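Local atomic coordinates of citryl-spermidine/3,4-dihydroxybenzoyl-citryl-spermidine:spermidine ligase (Bacillus anthracis, PDB entry 3TO3), a protein that catalyses the ATP-dependent condensation of spermidine with citryl-spermidine intermediates, a step in making the virulence-associated siderophore petrobactin. Residues Phe54-Leu59 and Glu105-Val110; Arg295-Val300 and Ile369-Val374; Ile345-Phe350 and Ala456-His461. One frame throughout, in Å; residues are numbered along the deposited sequence.

Interaction 1 of 3, residues Phe54-Leu59 and Glu105-Val110; sequences FLIQGL and EEVFRV
Leu59 and Val110 meet at about a right angle, Leu59 CG standing 4.0 Å from Val110 CG2, where the end of strand 52-59 runs over the C-terminal part of helix 100-110. The motif is a helix crossing the end of an inner strand of an antiparallel sheet; the short segments cross at 92° with their axes 5.2 Å apart. At Gly58, which carries no side chain, the backbones come very near, and Val110 CG2 rests 3.6 Å from Gly58 CA. Val110 reaches it because CG2 lies anti to its own carbonyl carbon, while CG1 takes the place opposite the backbone N (chi1 172°). Further back along the strand, Ile56 and Val107 press methyl on methyl, Ile56 CG2 against Val107 CG2; Val32 of helix 18-37 also touches Ile56.

Polar groups lock the crossing. Leu59 N gives its hydrogen to Glu106 O at 3.1 Å, approaching from above the carbonyl plane, a bond between a strand and a helix rather than within either. The Glu106 carboxylate turns elsewhere: Arg89 and Tyr68, on other strands, tie it to the sheet, and Gln102 meets it from one turn back in its own helix. Arg109 lays its aliphatic part beside Leu59, CB to CB, and its extended chain then carries the guanidinium past the backbone, where Arg109 NH1 donates to Leu59 O at 3.0 Å with an N-H...O angle of 142°.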
loop_
_atom_site.group_PDB
_atom_site.type_symbol
_atom_site.label_atom_id
_atom_site.label_comp_id
_atom_site.label_asym_id
_atom_site.label_seq_id
_atom_site.Cartn_x
_atom_site.Cartn_y
_atom_site.Cartn_z
ATOM N N PHE B 54 8.514 -0.729 -36.554
ATOM C CA PHE B 54 8.425 0.421 -35.669
ATOM C C PHE B 54 9.771 0.575 -34.968
ATOM O O PHE B 54 10.293 -0.391 -34.420
ATOM C CB PHE B 54 7.334 0.235 -34.605
ATOM C CG PHE B 54 5.936 0.154 -35.146
ATOM C CD1 PHE B 54 5.140 1.302 -35.240
ATOM C CD2 PHE B 54 5.385 -1.068 -35.511
ATOM C CE1 PHE B 54 3.817 1.249 -35.730
ATOM C CE2 PHE B 54 4.056 -1.132 -35.987
ATOM C CZ PHE B 54 3.278 0.036 -36.106
ATOM N N LEU B 55 10.325 1.786 -34.996
ATOM C CA LEU B 55 11.569 2.091 -34.298
ATOM C C LEU B 55 11.289 3.110 -33.221
ATOM O O LEU B 55 11.036 4.263 -33.526
ATOM C CB LEU B 55 12.608 2.644 -35.275
ATOM C CG LEU B 55 12.841 1.749 -36.508
ATOM C CD1 LEU B 55 13.658 2.401 -37.649
ATOM C CD2 LEU B 55 13.509 0.453 -36.093
ATOM N N ILE B 56 11.351 2.689 -31.959
ATOM C CA ILE B 56 11.052 3.563 -30.833
ATOM C C ILE B 56 12.322 4.059 -30.168
ATOM O O ILE B 56 13.183 3.269 -29.779
ATOM C CB ILE B 56 10.180 2.844 -29.770
ATOM C CG1 ILE B 56 8.897 2.310 -30.372
ATOM C CG2 ILE B 56 9.851 3.758 -28.593
ATOM C CD1 ILE B 56 8.294 1.163 -29.542
ATOM N N GLN B 57 12.418 5.372 -30.013
ATOM C CA GLN B 57 13.590 6.016 -29.402
ATOM C C GLN B 57 13.606 5.918 -27.876
ATOM O O GLN B 57 12.570 6.026 -27.228
ATOM C CB GLN B 57 13.600 7.497 -29.778
ATOM C CG GLN B 57 13.829 7.785 -31.242
ATOM C CD GLN B 57 15.196 7.314 -31.712
ATOM O OE1 GLN B 57 16.191 7.419 -30.979
ATOM N NE2 GLN B 57 15.251 6.776 -32.936
ATOM N N GLY B 58 14.787 5.766 -27.298
ATOM C CA GLY B 58 14.946 5.911 -25.853
ATOM C C GLY B 58 16.350 6.400 -25.503
ATOM O O GLY B 58 17.171 6.656 -26.393
ATOM N N LEU B 59 16.619 6.550 -24.208
ATOM C CA LEU B 59 17.946 6.908 -23.707
ATOM C C LEU B 59 18.222 6.063 -22.481
ATOM O O LEU B 59 17.336 5.896 -21.645
ATOM C CB LEU B 59 17.997 8.380 -23.288
ATOM C CG LEU B 59 18.009 9.474 -24.348
ATOM C CD1 LEU B 59 17.959 10.866 -23.667
ATOM C CD2 LEU B 59 19.240 9.356 -25.248
ATOM N N GLU B 105 11.334 3.234 -18.616
ATOM C CA GLU B 105 12.260 4.287 -18.199
ATOM C C GLU B 105 13.013 4.893 -19.385
ATOM O O GLU B 105 13.167 6.108 -19.463
ATOM C CB GLU B 105 13.240 3.789 -17.130
ATOM C CG GLU B 105 12.647 3.777 -15.736
ATOM C CD GLU B 105 13.352 2.823 -14.793
ATOM O OE1 GLU B 105 14.355 2.182 -15.204
ATOM O OE2 GLU B 105 12.880 2.709 -13.634
ATOM N N GLU B 106 13.481 4.047 -20.301
ATOM C CA GLU B 106 14.289 4.528 -21.423
ATOM C C GLU B 106 13.439 5.318 -22.427
ATOM O O GLU B 106 13.819 6.378 -22.891
ATOM C CB GLU B 106 15.064 3.368 -22.071
ATOM C CG GLU B 106 15.966 2.674 -21.050
ATOM C CD GLU B 106 16.971 1.678 -21.630
ATOM O OE1 GLU B 106 16.652 1.012 -22.629
ATOM O OE2 GLU B 106 18.091 1.560 -21.063
ATOM N N VAL B 107 12.264 4.803 -22.730
ATOM C CA VAL B 107 11.342 5.483 -23.614
ATOM C C VAL B 107 10.848 6.830 -23.065
ATOM O O VAL B 107 10.648 7.779 -23.809
ATOM C CB VAL B 107 10.176 4.513 -23.934
ATOM C CG1 VAL B 107 8.942 5.247 -24.409
ATOM C CG2 VAL B 107 10.660 3.526 -24.952
ATOM N N PHE B 108 10.667 6.923 -21.755
ATOM C CA PHE B 108 10.214 8.176 -21.155
ATOM C C PHE B 108 11.323 9.160 -20.711
ATOM O O PHE B 108 11.047 10.185 -20.066
ATOM C CB PHE B 108 9.106 7.938 -20.118
ATOM C CG PHE B 108 7.831 7.376 -20.732
ATOM C CD1 PHE B 108 7.141 8.087 -21.708
ATOM C CD2 PHE B 108 7.339 6.142 -20.360
ATOM C CE1 PHE B 108 5.983 7.575 -22.294
ATOM C CE2 PHE B 108 6.164 5.621 -20.945
ATOM C CZ PHE B 108 5.492 6.341 -21.913
ATOM N N ARG B 109 12.577 8.839 -21.026
ATOM C CA ARG B 109 13.625 9.846 -20.921
ATOM C C ARG B 109 13.527 10.780 -22.140
ATOM O O ARG B 109 13.920 11.937 -22.100
ATOM C CB ARG B 109 15.013 9.217 -20.848
ATOM C CG ARG B 109 15.306 8.513 -19.559
ATOM C CD ARG B 109 16.823 8.437 -19.269
ATOM N NE ARG B 109 17.034 7.787 -17.976
ATOM C CZ ARG B 109 16.945 6.475 -17.769
ATOM N NH1 ARG B 109 16.685 5.646 -18.777
ATOM N NH2 ARG B 109 17.133 5.986 -16.549
ATOM N N VAL B 110 13.040 10.239 -23.244
ATOM C CA VAL B 110 12.818 11.002 -24.452
ATOM C C VAL B 110 11.487 11.737 -24.420
ATOM O O VAL B 110 11.400 12.890 -24.809
ATOM C CB VAL B 110 12.885 10.071 -25.673
ATOM C CG1 VAL B 110 12.477 10.799 -26.925
ATOM C CG2 VAL B 110 14.292 9.475 -25.807
HETATM O O HOH W 1 9.951 7.680 -27.178
#

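Interaction 2 of 3, residues Arg295-Val300 and Ile369-Val374; sequences RPYVKV and IWRESV. With ATP (adenosine-5'-triphosphate), chain E.
Tyr297 lays its ring along the backbone of Glu372 and Ser373, with Tyr297 CE2 only 3.1 Å from Glu372 O, which sits at the ring edge. This is the antiparallel pairing of strands 297-306 and 367-371 in the mixed sheet of the IucA/IucC synthetase fold, beside the bound ATP. Tyr297 and Arg371 form a hydrogen-bonded pair, Val298 and Trp370 a non-hydrogen-bonded one, and Lys299 and Ile369 another hydrogen-bonded pair. In the last of these, Lys299 N meets Ile369 O at 2.8 Å and the return bond runs from Ile369 N to Lys299 O.

The two sides of the sheet do different work. Trp370 and Val298 lie side by side and point the same way; Pro296 takes a similar place beside the indole, its CG 4.0 Å from Trp370 CD1, and helix 208-219 covers the indole with Tyr211, Ile214 and Glu218. Tyr297, Lys299, Ile369 and Arg371 occupy the other. There the Arg371 chain passes the tyrosine, Arg371 CG lying 3.7 Å from Tyr297 CD2, then bends at chi3 (68°), and its guanidinium forms salt bridges with Asp459 and Glu349.

Lys299, an experimentally established ATP-binding residue, projects with CG opposite its backbone N (chi1 180°) and stays straight to the end. This carries NZ to the beta-phosphate: Lys299 NZ, whose modelled place is less sure, lies 2.8 Å from ATP O2B and within salt-bridge range of Asp459, consistent with a lysine shared between phosphate and carboxylate. At the far end of the pairing, Val374 N donates to Tyr297 OH at 3.1 Å, nearly straight at 169°.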
loop_
_atom_site.group_PDB
_atom_site.type_symbol
_atom_site.label_atom_id
_atom_site.label_comp_id
_atom_site.label_asym_id
_atom_site.label_seq_id
_atom_site.Cartn_x
_atom_site.Cartn_y
_atom_site.Cartn_z
ATOM N N ARG B 295 -29.865 -18.230 -6.200
ATOM C CA ARG B 295 -29.765 -17.072 -5.338
ATOM C C ARG B 295 -28.962 -15.963 -6.019
ATOM O O ARG B 295 -28.164 -16.220 -6.915
ATOM C CB ARG B 295 -29.143 -17.496 -4.024
ATOM C CG ARG B 295 -30.067 -18.470 -3.272
ATOM C CD ARG B 295 -30.987 -17.704 -2.339
ATOM N NE ARG B 295 -30.170 -16.996 -1.369
ATOM C CZ ARG B 295 -29.494 -17.611 -0.403
ATOM N NH1 ARG B 295 -29.604 -18.928 -0.290
ATOM N NH2 ARG B 295 -28.724 -16.916 0.446
ATOM N N PRO B 296 -29.216 -14.721 -5.628
ATOM C CA PRO B 296 -28.573 -13.561 -6.253
ATOM C C PRO B 296 -27.062 -13.492 -5.979
ATOM O O PRO B 296 -26.571 -14.027 -4.987
ATOM C CB PRO B 296 -29.266 -12.369 -5.563
ATOM C CG PRO B 296 -29.702 -12.922 -4.200
ATOM C CD PRO B 296 -30.114 -14.352 -4.517
ATOM N N TYR B 297 -26.349 -12.834 -6.887
ATOM C CA TYR B 297 -24.959 -12.471 -6.699
ATOM C C TYR B 297 -24.868 -11.322 -5.710
ATOM O O TYR B 297 -25.832 -10.574 -5.500
ATOM C CB TYR B 297 -24.320 -11.986 -8.012
ATOM C CG TYR B 297 -24.534 -12.856 -9.235
ATOM C CD1 TYR B 297 -23.793 -14.016 -9.434
ATOM C CD2 TYR B 297 -25.466 -12.484 -10.212
ATOM C CE1 TYR B 297 -23.993 -14.817 -10.586
ATOM C CE2 TYR B 297 -25.675 -13.246 -11.340
ATOM C CZ TYR B 297 -24.940 -14.417 -11.532
ATOM O OH TYR B 297 -25.180 -15.153 -12.679
ATOM N N VAL B 298 -23.680 -11.180 -5.139
ATOM C CA VAL B 298 -23.352 -10.115 -4.224
ATOM C C VAL B 298 -22.179 -9.355 -4.827
ATOM O O VAL B 298 -21.139 -9.953 -5.190
ATOM C CB VAL B 298 -22.983 -10.716 -2.868
ATOM C CG1 VAL B 298 -23.034 -9.702 -1.843
ATOM C CG2 VAL B 298 -24.009 -11.741 -2.510
ATOM N N LYS B 299 -22.359 -8.054 -4.992
ATOM C CA LYS B 299 -21.273 -7.199 -5.432
ATOM C C LYS B 299 -20.881 -6.346 -4.246
ATOM O O LYS B 299 -21.700 -5.551 -3.741
ATOM C CB LYS B 299 -21.675 -6.340 -6.637
ATOM C CG LYS B 299 -20.586 -5.405 -7.158
ATOM C CD LYS B 299 -21.004 -4.734 -8.467
ATOM C CE LYS B 299 -19.810 -4.142 -9.196
ATOM N NZ LYS B 299 -20.226 -3.396 -10.431
ATOM N N VAL B 300 -19.645 -6.527 -3.780
ATOM C CA VAL B 300 -19.249 -5.920 -2.516
ATOM C C VAL B 300 -18.005 -5.069 -2.648
ATOM O O VAL B 300 -17.254 -5.206 -3.608
ATOM C CB VAL B 300 -19.044 -6.975 -1.422
ATOM C CG1 VAL B 300 -20.349 -7.653 -1.109
ATOM C CG2 VAL B 300 -18.017 -8.030 -1.877
ATOM N N ILE B 369 -24.333 -4.507 -3.307
ATOM C CA ILE B 369 -25.454 -4.553 -4.241
ATOM C C ILE B 369 -25.777 -6.000 -4.591
ATOM O O ILE B 369 -24.885 -6.769 -4.930
ATOM C CB ILE B 369 -25.149 -3.822 -5.547
ATOM C CG1 ILE B 369 -24.991 -2.331 -5.313
ATOM C CG2 ILE B 369 -26.257 -4.096 -6.580
ATOM C CD1 ILE B 369 -24.136 -1.617 -6.375
ATOM N N TRP B 370 -27.048 -6.378 -4.515
ATOM C CA TRP B 370 -27.456 -7.741 -4.865
ATOM C C TRP B 370 -27.940 -7.739 -6.290
ATOM O O TRP B 370 -28.557 -6.784 -6.721
ATOM C CB TRP B 370 -28.566 -8.247 -3.967
ATOM C CG TRP B 370 -28.150 -8.691 -2.619
ATOM C CD1 TRP B 370 -27.784 -9.946 -2.269
ATOM C CD2 TRP B 370 -28.095 -7.905 -1.407
ATOM N NE1 TRP B 370 -27.513 -10.011 -0.923
ATOM C CE2 TRP B 370 -27.676 -8.766 -0.370
ATOM C CE3 TRP B 370 -28.356 -6.563 -1.101
ATOM C CZ2 TRP B 370 -27.496 -8.330 0.964
ATOM C CZ3 TRP B 370 -28.188 -6.132 0.226
ATOM C CH2 TRP B 370 -27.752 -7.021 1.238
ATOM N N ARG B 371 -27.655 -8.802 -7.037
ATOM C CA ARG B 371 -28.067 -8.854 -8.439
ATOM C C ARG B 371 -28.692 -10.212 -8.795
ATOM O O ARG B 371 -28.274 -11.241 -8.250
ATOM C CB ARG B 371 -26.878 -8.510 -9.339
ATOM C CG ARG B 371 -26.922 -9.125 -10.696
ATOM C CD ARG B 371 -26.059 -8.347 -11.685
ATOM N NE ARG B 371 -24.636 -8.440 -11.425
ATOM C CZ ARG B 371 -23.787 -7.423 -11.568
ATOM N NH1 ARG B 371 -24.218 -6.235 -11.954
ATOM N NH2 ARG B 371 -22.500 -7.592 -11.324
ATOM N N GLU B 372 -29.700 -10.211 -9.677
ATOM C CA GLU B 372 -30.378 -11.458 -10.078
ATOM C C GLU B 372 -29.391 -12.445 -10.684
ATOM O O GLU B 372 -28.562 -12.068 -11.516
ATOM C CB GLU B 372 -31.459 -11.206 -11.143
ATOM C CG GLU B 372 -32.660 -10.435 -10.698
ATOM C CD GLU B 372 -33.665 -10.248 -11.838
ATOM O OE1 GLU B 372 -33.233 -9.837 -12.959
ATOM O OE2 GLU B 372 -34.879 -10.523 -11.608
ATOM N N SER B 373 -29.498 -13.705 -10.299
ATOM C CA SER B 373 -28.713 -14.779 -10.922
ATOM C C SER B 373 -29.160 -14.976 -12.350
ATOM O O SER B 373 -30.355 -15.031 -12.607
ATOM C CB SER B 373 -28.974 -16.098 -10.194
ATOM O OG SER B 373 -28.181 -17.126 -10.758
ATOM N N VAL B 374 -28.224 -15.111 -13.277
ATOM C CA VAL B 374 -28.590 -15.415 -14.662
ATOM C C VAL B 374 -29.367 -16.747 -14.778
ATOM O O VAL B 374 -30.136 -16.952 -15.722
ATOM C CB VAL B 374 -27.356 -15.479 -15.578
ATOM C CG1 VAL B 374 -26.649 -16.811 -15.412
ATOM C CG2 VAL B 374 -27.766 -15.298 -17.008
HETATM P PB ATP E . -17.416 -4.993 -11.919
HETATM O O1B ATP E . -17.060 -5.419 -10.517
HETATM O O2B ATP E . -17.819 -3.542 -11.918
HETATM O O3B ATP E . -18.574 -5.905 -12.468
HETATM P PA ATP E . -14.866 -4.446 -12.687
HETATM O O1A ATP E . -14.713 -4.087 -11.222
HETATM O O2A ATP E . -14.830 -3.224 -13.598
HETATM O O3A ATP E . -16.213 -5.193 -12.898
HETATM O "O5'" ATP E . -13.682 -5.412 -13.051
HETATM C "C5'" ATP E . -13.827 -6.375 -14.026
HETATM C "C4'" ATP E . -12.631 -6.932 -14.560
HETATM O "O4'" ATP E . -12.912 -7.552 -15.861
HETATM C "C3'" ATP E . -11.632 -5.870 -14.821
HETATM O "O3'" ATP E . -10.486 -6.115 -14.101
HETATM C "C2'" ATP E . -11.375 -5.937 -16.271
HETATM O "O2'" ATP E . -10.062 -5.682 -16.547
HETATM C "C1'" ATP E . -11.741 -7.346 -16.591
HETATM N N9 ATP E . -11.907 -7.645 -17.988
HETATM C C8 ATP E . -11.309 -8.674 -18.613
HETATM N N7 ATP E . -11.690 -8.652 -19.898
HETATM C C5 ATP E . -12.537 -7.618 -20.096
HETATM C C6 ATP E . -13.226 -7.142 -21.221
HETATM N N6 ATP E . -13.072 -7.813 -22.482
HETATM N N1 ATP E . -14.022 -6.055 -21.095
HETATM C C2 ATP E . -14.152 -5.436 -19.903
HETATM N N3 ATP E . -13.499 -5.870 -18.801
HETATM C C4 ATP E . -12.686 -6.957 -18.865
#

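Interaction 3 of 3, residues Ile345-Phe350 and Ala456-His461; sequences ILLKEF and ALKDFH. With ATP (adenosine-5'-triphosphate), chain E.
Glu349 sets CG anti to its own carbonyl carbon (chi1 -72°) and runs on extended, which carries its carboxylate across to the backbone of the Asp459-His461 turn. His461, with CG between its backbone N and carbonyl carbon (chi1 72°), brings its imidazole edge round to the same acid, crossing it at about a right angle with the two planes 72° apart. The arrangement exemplifies a parallel strand pair that opens beyond its last bridge into a ligand-binding turn, the opening being spanned by an acid.

Glu349 OE2 accepts from Phe460 N at 3.0 Å, met on the syn side but tilted from the carboxylate plane. Its partner oxygen, Glu349 OE1, takes weak bonds from His461 N and His461 ND1. A water donates to Leu347 O and Glu349 OE2 and accepts from Asp459 N, each at 2.8 Å, so it bridges the strands where they part. Glu349 OE2 and Asp459 OD1 lie 4.1 Å apart, a nearness of two acids that Arg371, close to both, probably eases. Asp459 in turn belongs to the magnesium site with Gln441 and Asn442, and its OD2 lies 2.5 Å from ATP O3B.

Before the opening, the pairing is regular: Leu457 N bonds to Ile345 O, and Leu347 N to Leu457 O, nearly along the C=O axis. Leu346 CD2 packs 3.6 Å from Leu457 CD1 and also touches Phe460 CZ. Leu328 and Val332 of helix 315-333 cover Leu346, while strand 443-448 flanks strand 451-457 within the sheet, touching Ile345, Ala456 and Leu457. Strand 367-371 borders strand 345-355, with Ile369 touching both Glu349 and His461.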
loop_
_atom_site.group_PDB
_atom_site.type_symbol
_atom_site.label_atom_id
_atom_site.label_comp_id
_atom_site.label_asym_id
_atom_site.label_seq_id
_atom_site.Cartn_x
_atom_site.Cartn_y
_atom_site.Cartn_z
ATOM N N ILE B 345 -32.343 -9.929 -21.604
ATOM C CA ILE B 345 -32.389 -10.135 -20.158
ATOM C C ILE B 345 -31.629 -8.992 -19.501
ATOM O O ILE B 345 -30.533 -8.685 -19.932
ATOM C CB ILE B 345 -31.663 -11.417 -19.776
ATOM C CG1 ILE B 345 -32.313 -12.617 -20.439
ATOM C CG2 ILE B 345 -31.583 -11.587 -18.251
ATOM C CD1 ILE B 345 -31.360 -13.789 -20.526
ATOM N N LEU B 346 -32.211 -8.336 -18.498
ATOM C CA LEU B 346 -31.446 -7.364 -17.698
ATOM C C LEU B 346 -31.279 -7.924 -16.294
ATOM O O LEU B 346 -32.269 -8.098 -15.606
ATOM C CB LEU B 346 -32.172 -6.025 -17.630
ATOM C CG LEU B 346 -32.417 -5.325 -18.962
ATOM C CD1 LEU B 346 -33.056 -4.001 -18.690
ATOM C CD2 LEU B 346 -31.155 -5.121 -19.729
ATOM N N LEU B 347 -30.062 -8.238 -15.853
ATOM C CA LEU B 347 -29.967 -8.826 -14.514
ATOM C C LEU B 347 -30.104 -7.647 -13.548
ATOM O O LEU B 347 -29.235 -6.764 -13.475
ATOM C CB LEU B 347 -28.620 -9.525 -14.312
ATOM C CG LEU B 347 -28.320 -10.634 -15.310
ATOM C CD1 LEU B 347 -26.927 -11.164 -15.104
ATOM C CD2 LEU B 347 -29.385 -11.770 -15.182
ATOM N N LYS B 348 -31.179 -7.659 -12.770
ATOM C CA LYS B 348 -31.549 -6.471 -12.034
ATOM C C LYS B 348 -30.681 -6.371 -10.791
ATOM O O LYS B 348 -30.488 -7.377 -10.103
ATOM C CB LYS B 348 -33.033 -6.493 -11.656
ATOM C CG LYS B 348 -34.003 -6.378 -12.836
ATOM C CD LYS B 348 -35.468 -6.333 -12.333
ATOM C CE LYS B 348 -36.496 -6.808 -13.395
ATOM N NZ LYS B 348 -36.633 -8.300 -13.568
ATOM N N GLU B 349 -30.183 -5.167 -10.498
ATOM C CA GLU B 349 -29.526 -4.960 -9.233
ATOM C C GLU B 349 -30.703 -4.496 -8.390
ATOM O O GLU B 349 -31.023 -3.319 -8.351
ATOM C CB GLU B 349 -28.493 -3.820 -9.456
ATOM C CG GLU B 349 -27.267 -4.299 -10.324
ATOM C CD GLU B 349 -26.523 -3.220 -11.128
ATOM O OE1 GLU B 349 -26.676 -1.998 -10.924
ATOM O OE2 GLU B 349 -25.747 -3.607 -12.006
ATOM N N PHE B 350 -31.278 -5.417 -7.621
ATOM C CA PHE B 350 -32.613 -5.162 -7.110
ATOM C C PHE B 350 -32.614 -4.694 -5.658
ATOM O O PHE B 350 -33.650 -4.316 -5.099
ATOM C CB PHE B 350 -33.536 -6.384 -7.323
ATOM C CG PHE B 350 -33.072 -7.611 -6.613
ATOM C CD1 PHE B 350 -32.221 -8.509 -7.244
ATOM C CD2 PHE B 350 -33.444 -7.851 -5.304
ATOM C CE1 PHE B 350 -31.763 -9.622 -6.599
ATOM C CE2 PHE B 350 -32.982 -8.968 -4.644
ATOM C CZ PHE B 350 -32.139 -9.866 -5.298
ATOM N N ALA B 456 -27.859 -10.991 -22.295
ATOM C CA ALA B 456 -28.179 -10.594 -20.925
ATOM C C ALA B 456 -27.196 -9.520 -20.550
ATOM O O ALA B 456 -26.022 -9.632 -20.874
ATOM C CB ALA B 456 -28.053 -11.755 -19.982
ATOM N N LEU B 457 -27.672 -8.465 -19.900
ATOM C CA LEU B 457 -26.828 -7.304 -19.613
ATOM C C LEU B 457 -26.760 -7.101 -18.122
ATOM O O LEU B 457 -27.707 -7.426 -17.397
ATOM C CB LEU B 457 -27.367 -6.055 -20.305
ATOM C CG LEU B 457 -27.564 -6.221 -21.814
ATOM C CD1 LEU B 457 -28.663 -5.316 -22.304
ATOM C CD2 LEU B 457 -26.258 -5.959 -22.543
ATOM N N LYS B 458 -25.627 -6.611 -17.654
ATOM C CA LYS B 458 -25.442 -6.386 -16.224
ATOM C C LYS B 458 -24.553 -5.170 -16.006
ATOM O O LYS B 458 -24.053 -4.596 -16.981
ATOM C CB LYS B 458 -24.850 -7.622 -15.536
ATOM C CG LYS B 458 -23.523 -8.153 -16.133
ATOM C CD LYS B 458 -23.072 -9.371 -15.293
ATOM C CE LYS B 458 -21.648 -9.871 -15.651
ATOM N NZ LYS B 458 -20.581 -8.884 -15.259
ATOM N N ASP B 459 -24.344 -4.834 -14.726
ATOM C CA ASP B 459 -23.599 -3.658 -14.278
ATOM C C ASP B 459 -24.103 -2.320 -14.828
ATOM O O ASP B 459 -23.439 -1.698 -15.661
ATOM C CB ASP B 459 -22.097 -3.823 -14.550
ATOM C CG ASP B 459 -21.429 -4.780 -13.574
ATOM O OD1 ASP B 459 -21.790 -4.773 -12.376
ATOM O OD2 ASP B 459 -20.550 -5.558 -14.009
ATOM N N PHE B 460 -25.302 -1.926 -14.402
ATOM C CA PHE B 460 -25.938 -0.615 -14.675
ATOM C C PHE B 460 -25.549 0.539 -13.745
ATOM O O PHE B 460 -25.488 1.697 -14.149
ATOM C CB PHE B 460 -27.463 -0.791 -14.670
ATOM C CG PHE B 460 -27.891 -2.025 -15.395
ATOM C CD1 PHE B 460 -27.422 -2.264 -16.675
ATOM C CD2 PHE B 460 -28.679 -2.987 -14.773
ATOM C CE1 PHE B 460 -27.797 -3.418 -17.356
ATOM C CE2 PHE B 460 -29.037 -4.150 -15.439
ATOM C CZ PHE B 460 -28.597 -4.370 -16.728
ATOM N N HIS B 461 -25.320 0.220 -12.484
ATOM C CA HIS B 461 -25.285 1.247 -11.488
ATOM C C HIS B 461 -24.181 2.282 -11.743
ATOM O O HIS B 461 -24.377 3.475 -11.494
ATOM C CB HIS B 461 -25.182 0.622 -10.095
ATOM C CG HIS B 461 -23.844 0.037 -9.804
ATOM N ND1 HIS B 461 -23.463 -1.211 -10.255
ATOM C CD2 HIS B 461 -22.783 0.533 -9.129
ATOM C CE1 HIS B 461 -22.229 -1.463 -9.860
ATOM N NE2 HIS B 461 -21.790 -0.417 -9.179
HETATM P PB ATP E . -17.416 -4.993 -11.919
HETATM O O1B ATP E . -17.060 -5.419 -10.517
HETATM O O2B ATP E . -17.819 -3.542 -11.918
HETATM O O3B ATP E . -18.574 -5.905 -12.468
HETATM P PA ATP E . -14.866 -4.446 -12.687
HETATM O O1A ATP E . -14.713 -4.087 -11.222
HETATM O O2A ATP E . -14.830 -3.224 -13.598
HETATM O O3A ATP E . -16.213 -5.193 -12.898
HETATM O "O5'" ATP E . -13.682 -5.412 -13.051
HETATM C "C5'" ATP E . -13.827 -6.375 -14.026
HETATM C "C4'" ATP E . -12.631 -6.932 -14.560
HETATM O "O4'" ATP E . -12.912 -7.552 -15.861
HETATM C "C3'" ATP E . -11.632 -5.870 -14.821
HETATM O "O3'" ATP E . -10.486 -6.115 -14.101
HETATM C "C2'" ATP E . -11.375 -5.937 -16.271
HETATM O "O2'" ATP E . -10.062 -5.682 -16.547
HETATM C "C1'" ATP E . -11.741 -7.346 -16.591
HETATM N N9 ATP E . -11.907 -7.645 -17.988
HETATM C C8 ATP E . -11.309 -8.674 -18.613
HETATM N N7 ATP E . -11.690 -8.652 -19.898
HETATM C C5 ATP E . -12.537 -7.618 -20.096
HETATM C C6 ATP E . -13.226 -7.142 -21.221
HETATM N N6 ATP E . -13.072 -7.813 -22.482
HETATM N N1 ATP E . -14.022 -6.055 -21.095
HETATM C C2 ATP E . -14.152 -5.436 -19.903
HETATM N N3 ATP E . -13.499 -5.870 -18.801
HETATM C C4 ATP E . -12.686 -6.957 -18.865
HETATM O O HOH W 2 -26.636 -5.826 -13.510
#

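Interactions 2 and 3 belong to one mixed sheet, in which strands 367-371 and 345-355 are neighbours. Their centres are 10 Å apart, their segments alternate along the chain, and both touch ATP. The two meet round Asp459, next to Lys299 and Arg371, so residues distant in sequence converge on the phosphates and magnesium. Interaction 1 closes earlier in the chain and lies on the opposite side of the chain's centre, with its centre 46 and 44 Å from those of interactions 2 and 3. It joins a separate antiparallel sheet to helix 100-110, away from the nucleotide site to which the other two contacts contribute.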